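Long-range contact in F5/8 type C domain protein (PDB 7JRM), which probably binds carbohydrate, as part of a mucin-targeting O-glycopeptidase that carries carbohydrate-binding modules: residues V161-F166 against V206-N211. Residues are numbered along the deposited sequence; the frame is centred on the assembly and turned at random.
With CA (calcium ion), chain B.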
ATOM      1  N   VAL A 161      51.158  -3.645  18.502  1.00 15.81           N
ATOM      2  CA  VAL A 161      50.854  -4.366  19.735  1.00 25.72           C
ATOM      3  C   VAL A 161      49.416  -4.191  20.207  1.00 20.69           C
ATOM      4  O   VAL A 161      49.067  -4.701  21.281  1.00 19.98           O
ATOM      5  CB  VAL A 161      51.807  -3.930  20.866  1.00 20.70           C
ATOM      6  CG1 VAL A 161      53.250  -4.210  20.480  1.00 25.86           C
ATOM      7  CG2 VAL A 161      51.607  -2.456  21.187  1.00 19.54           C
ATOM      8  N   SER A 162      48.572  -3.494  19.450  1.00 16.60           N
ATOM      9  CA  SER A 162      47.204  -3.249  19.894  1.00 19.52           C
ATOM     10  C   SER A 162      46.439  -4.560  20.050  1.00 16.81           C
ATOM     11  O   SER A 162      46.459  -5.414  19.159  1.00 22.94           O
ATOM     12  CB  SER A 162      46.487  -2.332  18.902  1.00 19.65           C
ATOM     13  OG  SER A 162      46.921  -0.991  19.045  1.00 18.70           O
ATOM     14  N   SER A 163      45.767  -4.714  21.194  1.00 18.04           N
ATOM     15  CA  SER A 163      45.009  -5.924  21.501  1.00 16.80           C
ATOM     16  C   SER A 163      44.059  -5.695  22.670  1.00 14.54           C
ATOM     17  O   SER A 163      44.484  -5.241  23.736  1.00 17.17           O
ATOM     18  CB  SER A 163      45.955  -7.085  21.820  1.00 22.31           C
ATOM     19  OG  SER A 163      46.803  -6.764  22.909  1.00 18.35           O
ATOM     20  N   VAL A 164      42.776  -6.008  22.488  1.00 16.24           N
ATOM     21  CA  VAL A 164      41.761  -5.825  23.518  1.00 15.73           C
ATOM     22  C   VAL A 164      40.814  -7.020  23.506  1.00 15.54           C
ATOM     23  O   VAL A 164      40.900  -7.906  22.652  1.00 13.07           O
ATOM     24  CB  VAL A 164      40.963  -4.516  23.336  1.00 12.96           C
ATOM     25  CG1 VAL A 164      41.861  -3.305  23.509  1.00 11.76           C
ATOM     26  CG2 VAL A 164      40.283  -4.495  21.981  1.00 14.40           C
ATOM     27  N   LYS A 165      39.905  -7.037  24.476  1.00 15.76           N
ATOM     28  CA  LYS A 165      38.798  -7.980  24.505  1.00 14.66           C
ATOM     29  C   LYS A 165      37.558  -7.238  24.973  1.00 13.46           C
ATOM     30  O   LYS A 165      37.588  -6.566  26.008  1.00 15.82           O
ATOM     31  CB  LYS A 165      39.085  -9.169  25.428  1.00 14.84           C
ATOM     32  CG  LYS A 165      38.000 -10.236  25.404  1.00 22.18           C
ATOM     33  CD  LYS A 165      38.146 -11.216  26.556  1.00 22.01           C
ATOM     34  CE  LYS A 165      39.580 -11.698  26.699  1.00 28.83           C
ATOM     35  NZ  LYS A 165      39.988 -11.788  28.127  1.00 28.18           N
ATOM     36  N   PHE A 166      36.477  -7.350  24.208  1.00 12.08           N
ATOM     37  CA  PHE A 166      35.232  -6.677  24.541  1.00 10.60           C
ATOM     38  C   PHE A 166      34.335  -7.608  25.341  1.00 12.81           C
ATOM     39  O   PHE A 166      34.192  -8.788  25.012  1.00 14.56           O
ATOM     40  CB  PHE A 166      34.510  -6.215  23.276  1.00 11.68           C
ATOM     41  CG  PHE A 166      35.276  -5.201  22.478  1.00  9.67           C
ATOM     42  CD1 PHE A 166      36.235  -5.602  21.566  1.00 11.03           C
ATOM     43  CD2 PHE A 166      35.037  -3.846  22.640  1.00  9.26           C
ATOM     44  CE1 PHE A 166      36.941  -4.674  20.829  1.00 12.44           C
ATOM     45  CE2 PHE A 166      35.740  -2.913  21.904  1.00 10.76           C
ATOM     46  CZ  PHE A 166      36.694  -3.329  20.998  1.00 13.53           C
ATOM     47  N   VAL A 206      42.387  -5.474  28.575  1.00 17.77           N
ATOM     48  CA  VAL A 206      43.681  -5.111  28.004  1.00 19.24           C
ATOM     49  C   VAL A 206      44.344  -6.226  27.202  1.00 20.43           C
ATOM     50  O   VAL A 206      45.286  -5.946  26.447  1.00 20.52           O
ATOM     51  CB  VAL A 206      44.641  -4.641  29.112  1.00 22.69           C
ATOM     52  CG1 VAL A 206      44.058  -3.442  29.842  1.00 18.34           C
ATOM     53  CG2 VAL A 206      44.924  -5.777  30.085  1.00 18.47           C
ATOM     54  N   ALA A 207      43.889  -7.472  27.343  1.00 21.45           N
ATOM     55  CA  ALA A 207      44.476  -8.634  26.652  1.00 23.37           C
ATOM     56  C   ALA A 207      45.969  -8.666  26.979  1.00 21.94           C
ATOM     57  O   ALA A 207      46.331  -8.590  28.162  1.00 25.58           O
ATOM     58  CB  ALA A 207      44.126  -8.577  25.171  1.00 19.91           C
ATOM     59  N   ASP A 208      46.856  -8.769  25.993  1.00 19.18           N
ATOM     60  CA  ASP A 208      48.291  -8.784  26.239  1.00 24.98           C
ATOM     61  C   ASP A 208      48.890  -7.398  26.014  1.00 22.91           C
ATOM     62  O   ASP A 208      48.229  -6.475  25.531  1.00 17.93           O
ATOM     63  CB  ASP A 208      48.987  -9.824  25.350  1.00 21.99           C
ATOM     64  CG  ASP A 208      48.618  -9.690  23.878  1.00 24.96           C
ATOM     65  OD1 ASP A 208      48.582 -10.727  23.183  1.00 36.74           O
ATOM     66  OD2 ASP A 208      48.376  -8.558  23.409  1.00 27.54           O
ATOM     67  N   ASN A 209      50.168  -7.267  26.381  1.00 22.81           N
ATOM     68  CA  ASN A 209      50.939  -6.035  26.199  1.00 20.16           C
ATOM     69  C   ASN A 209      50.330  -4.856  26.953  1.00 21.00           C
ATOM     70  O   ASN A 209      50.525  -3.699  26.574  1.00 20.06           O
ATOM     71  CB  ASN A 209      51.096  -5.688  24.714  1.00 22.00           C
ATOM     72  CG  ASN A 209      52.206  -6.470  24.046  1.00 27.24           C
ATOM     73  OD1 ASN A 209      51.955  -7.320  23.192  1.00 30.46           O
ATOM     74  ND2 ASN A 209      53.445  -6.187  24.432  1.00 24.54           N
ATOM     75  N   GLY A 210      49.601  -5.135  28.031  1.00 21.45           N
ATOM     76  CA  GLY A 210      48.959  -4.065  28.763  1.00 18.36           C
ATOM     77  C   GLY A 210      47.929  -3.351  27.908  1.00 20.54           C
ATOM     78  O   GLY A 210      47.288  -3.937  27.028  1.00 19.63           O
ATOM     79  N   ASN A 211      47.773  -2.053  28.164  1.00 18.82           N
ATOM     80  CA  ASN A 211      46.823  -1.224  27.435  1.00 21.52           C
ATOM     81  C   ASN A 211      47.485  -0.415  26.324  1.00 20.69           C
ATOM     82  O   ASN A 211      46.888   0.546  25.829  1.00 19.37           O
ATOM     83  CB  ASN A 211      46.086  -0.293  28.401  1.00 17.46           C
ATOM     84  CG  ASN A 211      46.992   0.761  29.012  1.00 23.11           C
ATOM     85  OD1 ASN A 211      48.218   0.668  28.939  1.00 26.73           O
ATOM     86  ND2 ASN A 211      46.388   1.776  29.619  1.00 25.47           N
TER
HETATM   87 CA    CA B1701      46.500  -4.697  24.862  1.00 19.53          CA
HETATM   88  O   HOH W   1      48.414  -3.586  23.905  1.00 17.76           O
HETATM   89  O   HOH W   2      41.829  -9.525  28.425  1.00 19.16           O
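The carboxylate of Asp208 meets Ser163 at one oxygen, and the side-chain amide of Asn209 lies with a flat face against Val161. The Val161 CB stands almost squarely over that amide face, 4.1 Å from Asn209 CG; turning CG anti to the carbonyl carbon (chi1 -81°) brings the amide there. At the carboxylate, Ser163 OG gives a hydrogen bond to Asp208 OD2 from somewhat off the carboxyl plane; the modelled 2.4 Å between Ser163 OG and Asp208 OD2 is very short, so how much weight this bond can bear is doubtful. The other oxygen, OD1, forms a salt bridge with Arg182.

Calcium joins the two segments. Ser163 chelates it with its backbone O at 2.4 Å and, more loosely, with OG at 2.9 Å from the ion; chi1 of 58° turns the hydroxyl to the same side as the metal. From the other segment, alternate carbonyls of Val206, Asp208 and Gly210 point inward, Gly210 O at 2.4 Å from the calcium. Positive phi at Ala207, Asn209 and Gly210 helps coil the backbone around the ion. Sharing the metal explains why Ser163 O and Val206 O can sit 2.9 Å apart without a proton between them. Water 1 is another ligand and is hydrogen-bonded to Val161 O, while the Ala207 methyl packs against Ser163 O.

The site lies at one end of the NPCBM/NEW2 beta-sandwich. Segment 161-166 runs into strand 163-170, between strands 199-205 and 173-182 of an antiparallel sheet, and residues 206-211 begin the loop that leads from strand 199-205 to strand 215-224. Asp214, further along this loop, supplies a carboxylate oxygen to the calcium, while Val164 packs inward on Ile152 of strand 145-152.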